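PDB 3GEK: putative thioesterase yhdA, which probably hydrolyses an acyl-CoA thioester, perhaps 1,4-dihydroxy-2-naphthoyl-CoA, as a hotdog-fold member of the PaaI thioesterase family. Local coordinates for residues 63-66 / 72-75; 58-63 / 126-131. The protein carries 7 engineered substitutions. All blocks are in the same frame, centred on the assembly; numbering follows the deposited sequence.

Contact 1 of 2, residues 63-66 / 72-75. Engineered in segment 72-75: Phe75 (natural residue Leu).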
loop_
_atom_site.group_PDB
_atom_site.type_symbol
_atom_site.label_atom_id
_atom_site.label_comp_id
_atom_site.label_asym_id
_atom_site.label_seq_id
_atom_site.Cartn_x
_atom_site.Cartn_y
_atom_site.Cartn_z
ATOM N N ALA A 63 -13.239 -11.835 -10.793
ATOM C CA ALA A 63 -13.425 -10.865 -11.876
ATOM C C ALA A 63 -12.345 -10.981 -12.949
ATOM O O ALA A 63 -12.658 -11.011 -14.141
ATOM C CB ALA A 63 -13.470 -9.443 -11.315
ATOM N N SER A 64 -11.084 -11.050 -12.521
ATOM C CA SER A 64 -9.951 -11.216 -13.433
ATOM C C SER A 64 -10.069 -12.493 -14.264
ATOM O O SER A 64 -9.881 -12.458 -15.479
ATOM C CB SER A 64 -8.627 -11.206 -12.668
ATOM O OG SER A 64 -8.231 -9.889 -12.325
ATOM N N ASN A 65 -10.390 -13.608 -13.604
ATOM C CA ASN A 65 -10.578 -14.896 -14.278
ATOM C C ASN A 65 -11.715 -14.884 -15.300
ATOM O O ASN A 65 -11.578 -15.437 -16.392
ATOM C CB ASN A 65 -10.789 -16.021 -13.258
ATOM C CG ASN A 65 -9.503 -16.428 -12.561
ATOM O OD1 ASN A 65 -8.406 -16.076 -12.994
ATOM N ND2 ASN A 65 -9.635 -17.183 -11.478
ATOM N N ALA A 66 -12.823 -14.239 -14.940
ATOM C CA ALA A 66 -13.963 -14.063 -15.841
ATOM C C ALA A 66 -13.620 -13.248 -17.096
ATOM O O ALA A 66 -14.064 -13.583 -18.191
ATOM C CB ALA A 66 -15.119 -13.435 -15.096
ATOM N N TYR A 72 -5.937 -16.928 -19.167
ATOM C CA TYR A 72 -5.062 -16.885 -18.001
ATOM C C TYR A 72 -5.815 -17.156 -16.699
ATOM O O TYR A 72 -7.048 -17.120 -16.663
ATOM C CB TYR A 72 -4.330 -15.537 -17.923
ATOM C CG TYR A 72 -5.217 -14.321 -18.101
ATOM C CD1 TYR A 72 -6.004 -13.844 -17.052
ATOM C CD2 TYR A 72 -5.259 -13.639 -19.319
ATOM C CE1 TYR A 72 -6.816 -12.726 -17.212
ATOM C CE2 TYR A 72 -6.067 -12.520 -19.490
ATOM C CZ TYR A 72 -6.840 -12.067 -18.431
ATOM O OH TYR A 72 -7.645 -10.963 -18.597
ATOM N N PHE A 73 -5.058 -17.447 -15.642
ATOM C CA PHE A 73 -5.594 -17.495 -14.282
ATOM C C PHE A 73 -4.924 -16.436 -13.411
ATOM O O PHE A 73 -3.727 -16.169 -13.543
ATOM C CB PHE A 73 -5.440 -18.890 -13.667
ATOM C CG PHE A 73 -6.553 -19.839 -14.031
ATOM C CD1 PHE A 73 -7.634 -20.024 -13.171
ATOM C CD2 PHE A 73 -6.524 -20.546 -15.233
ATOM C CE1 PHE A 73 -8.673 -20.902 -13.503
ATOM C CE2 PHE A 73 -7.554 -21.425 -15.574
ATOM C CZ PHE A 73 -8.630 -21.603 -14.706
ATOM N N ALA A 74 -5.710 -15.840 -12.520
ATOM C CA ALA A 74 -5.261 -14.714 -11.718
ATOM C C ALA A 74 -4.879 -15.124 -10.301
ATOM O O ALA A 74 -5.582 -15.900 -9.653
ATOM C CB ALA A 74 -6.331 -13.644 -11.686
ATOM N N PHE A 75 -3.761 -14.580 -9.830
ATOM C CA PHE A 75 -3.225 -14.884 -8.510
ATOM C C PHE A 75 -2.924 -13.574 -7.788
ATOM O O PHE A 75 -2.264 -12.696 -8.341
ATOM C CB PHE A 75 -1.953 -15.729 -8.660
ATOM C CG PHE A 75 -1.361 -16.204 -7.355
ATOM C CD1 PHE A 75 -1.769 -17.413 -6.786
ATOM C CD2 PHE A 75 -0.364 -15.461 -6.711
ATOM C CE1 PHE A 75 -1.210 -17.867 -5.583
ATOM C CE2 PHE A 75 0.203 -15.903 -5.505
ATOM C CZ PHE A 75 -0.221 -17.108 -4.944
HETATM O O HOH W 1 -9.567 -17.454 -16.967
#
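Asn65 reaches from the last turns of helix 49-68 to the start of strand 73-83 and accepts a hydrogen bond from the Ala74 backbone. Its CB leaves the helix at a slant to the strand, and a chi1 of -75°, which sets CG beside the backbone N, swings the amide across. Asn65 CG then lies 3.8 Å from Ala74 N. At the tip, Asn65 OD1 takes the Ala74 N-H at 2.7 Å; the donor lies in the carbonyl plane and the N-H...O angle is 145°, so the bond is short but bent. Asn65 OD1 also lies 3.5 Å from Ala74 CB. The other branch, Asn65 ND2, comes within 3.9 Å of Phe73 CD1, the two side chains crossing at about a right angle. In the hotdog fold the long helix is wrapped by the antiparallel sheet, and here a short loop carries the chain from that helix into a strand of the wrap. With only a methyl group, as in an alanine here, the Ala74 N-H would probably lose this acceptor and the Phe73 ring its amide neighbour. One residue earlier, Ser64 CB presses on Ala74 CB at 3.5 Å, tighter than usual for two carbons, while its OG turns to His107. A water bridges the two backbones, donating to Asn65 O (2.9 Å) and Tyr72 O (2.6 Å), and Tyr72 CE1 approaches Ser64 O at 3.5 Å.

Contact 2 of 2, residues 58-63 / 126-131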
loop_
_atom_site.group_PDB
_atom_site.type_symbol
_atom_site.label_atom_id
_atom_site.label_comp_id
_atom_site.label_asym_id
_atom_site.label_seq_id
_atom_site.Cartn_x
_atom_site.Cartn_y
_atom_site.Cartn_z
ATOM N N ILE A 58 -10.592 -12.109 -3.169
ATOM C CA ILE A 58 -11.363 -13.190 -3.791
ATOM C C ILE A 58 -12.222 -12.717 -4.970
ATOM O O ILE A 58 -12.242 -13.372 -6.016
ATOM C CB ILE A 58 -12.215 -13.972 -2.749
ATOM C CG1 ILE A 58 -11.293 -14.757 -1.808
ATOM C CG2 ILE A 58 -13.199 -14.931 -3.438
ATOM C CD1 ILE A 58 -11.967 -15.259 -0.545
ATOM N N THR A 59 -12.924 -11.594 -4.799
ATOM C CA THR A 59 -13.757 -11.036 -5.869
ATOM C C THR A 59 -12.926 -10.482 -7.031
ATOM O O THR A 59 -13.322 -10.597 -8.191
ATOM C CB THR A 59 -14.721 -9.944 -5.356
ATOM O OG1 THR A 59 -13.983 -8.934 -4.650
ATOM C CG2 THR A 59 -15.800 -10.544 -4.438
ATOM N N ALA A 60 -11.781 -9.877 -6.712
ATOM C CA ALA A 60 -10.854 -9.388 -7.735
ATOM C C ALA A 60 -10.354 -10.552 -8.587
ATOM O O ALA A 60 -10.316 -10.458 -9.813
ATOM C CB ALA A 60 -9.682 -8.647 -7.098
ATOM N N GLY A 61 -9.989 -11.648 -7.921
ATOM C CA GLY A 61 -9.556 -12.872 -8.588
ATOM C C GLY A 61 -10.635 -13.491 -9.459
ATOM O O GLY A 61 -10.348 -13.974 -10.554
HETATM N N MSE A 62 -11.860 -13.481 -8.973
HETATM C CA MSE A 62 -13.006 -13.997 -9.728
HETATM C C MSE A 62 -13.271 -13.142 -10.969
HETATM O O MSE A 62 -13.493 -13.672 -12.051
HETATM C CB MSE A 62 -14.261 -14.039 -8.853
HETATM C CG MSE A 62 -14.198 -14.981 -7.656
HETATM SE SE MSE A 62 -15.808 -14.854 -6.545
HETATM C CE MSE A 62 -17.022 -15.808 -7.738
ATOM N N ALA A 63 -13.239 -11.835 -10.793
ATOM C CA ALA A 63 -13.425 -10.865 -11.876
ATOM C C ALA A 63 -12.345 -10.981 -12.949
ATOM O O ALA A 63 -12.658 -11.011 -14.141
ATOM C CB ALA A 63 -13.470 -9.443 -11.315
ATOM N N VAL A 126 -6.194 -4.070 -5.301
ATOM C CA VAL A 126 -5.643 -5.410 -5.483
ATOM C C VAL A 126 -4.899 -5.499 -6.808
ATOM O O VAL A 126 -5.445 -5.143 -7.863
ATOM C CB VAL A 126 -6.755 -6.507 -5.458
ATOM C CG1 VAL A 126 -6.155 -7.881 -5.693
ATOM C CG2 VAL A 126 -7.524 -6.480 -4.141
ATOM N N VAL A 127 -3.658 -5.970 -6.748
ATOM C CA VAL A 127 -2.909 -6.307 -7.949
ATOM C C VAL A 127 -2.896 -7.830 -8.100
ATOM O O VAL A 127 -2.463 -8.540 -7.191
ATOM C CB VAL A 127 -1.449 -5.770 -7.908
ATOM C CG1 VAL A 127 -0.723 -6.088 -9.200
ATOM C CG2 VAL A 127 -1.425 -4.274 -7.622
ATOM N N ASN A 128 -3.394 -8.316 -9.235
ATOM C CA ASN A 128 -3.357 -9.733 -9.562
ATOM C C ASN A 128 -2.237 -10.034 -10.563
ATOM O O ASN A 128 -1.989 -9.255 -11.485
ATOM C CB ASN A 128 -4.698 -10.188 -10.157
ATOM C CG ASN A 128 -5.823 -10.270 -9.123
ATOM O OD1 ASN A 128 -5.590 -10.477 -7.927
ATOM N ND2 ASN A 128 -7.058 -10.125 -9.593
ATOM N N ALA A 129 -1.564 -11.166 -10.379
ATOM C CA ALA A 129 -0.647 -11.679 -11.390
ATOM C C ALA A 129 -1.430 -12.559 -12.350
ATOM O O ALA A 129 -2.290 -13.336 -11.928
ATOM C CB ALA A 129 0.497 -12.463 -10.751
ATOM N N LEU A 130 -1.141 -12.416 -13.639
ATOM C CA LEU A 130 -1.836 -13.161 -14.684
ATOM C C LEU A 130 -0.975 -14.318 -15.185
ATOM O O LEU A 130 0.094 -14.098 -15.761
ATOM C CB LEU A 130 -2.205 -12.224 -15.841
ATOM C CG LEU A 130 -3.556 -11.495 -15.891
ATOM C CD1 LEU A 130 -4.143 -11.150 -14.526
ATOM C CD2 LEU A 130 -3.450 -10.255 -16.771
ATOM N N VAL A 131 -1.444 -15.543 -14.955
ATOM C CA VAL A 131 -0.689 -16.754 -15.314
ATOM C C VAL A 131 -1.256 -17.432 -16.565
ATOM O O VAL A 131 -2.451 -17.723 -16.610
ATOM C CB VAL A 131 -0.653 -17.771 -14.137
ATOM C CG1 VAL A 131 0.048 -19.064 -14.546
ATOM C CG2 VAL A 131 0.032 -17.165 -12.919
#
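Ala60 and Asn128 meet where helix 49-68 lies over strand 120-131, and the touching is confined to the beginning of the strand segment. The axes of the short segments 58-63 and 126-131 come no nearer than 9.1 Å and are inclined at 44°. In the close part, Ala60 CB points at the strand and rests against Val126 CG1 at 3.9 Å, a small apolar contact that Ile111 extends by packing on both residues. The same methyl, Ala60 CB, lies 3.9 Å from Asn128 ND2. That amide is directed at the helix backbone: with CG beside the backbone N (chi1 -72°), Asn128 ND2 stands 3.3 Å from Ala60 O and 3.7 Å from Gly61 N. Gly61 itself offers only backbone to the strand, and its CA is 7.0 Å from that of Asn128. Toward its C-terminal end the strand becomes more exposed: Leu130 is partly exposed and Val131 exposed, and neither side chain touches helix 58-63. The total buried surface, 128 Å², is correspondingly modest. Such a helix laid across a curved antiparallel sheet is the core arrangement of the hotdog fold, and here Ala60 and Gly61 present a methyl and bare backbone to the strand. Asn128 is a buried polar residue beside the apolar Ala60-Val126 contact. Its ND2 donates to Ser64 OG, one turn beyond Ala60, and that hydroxyl is also bonded to Trp109, which suggests that the amide is probably oriented by a polar cluster at the helix-sheet interface rather than by apolar packing alone.

In the fold
From the N terminus, after helix 3-6 the chain lays down strands 9-10, 12-16 and 28-35, then enters helix 49-68, from which both contacts start; Ala63 belongs to each. Contact 1 closes the short loop, just five residues separating 63-66 from 72-75. Contact 2 spans 62 intervening residues, returning to the helix only after strands 73-83, 92-102 and 106-115, so the partner strand of contact 1 falls inside its span. Their centres are about 5 Å apart. Strands 73-83 and 120-131 are antiparallel neighbours, with probable hydrogen bonds from Ala129 N to Phe75 O (2.6 Å) and from Val131 N to Phe73 O (2.8 Å). Together the contacts fix one helix to two adjoining strands.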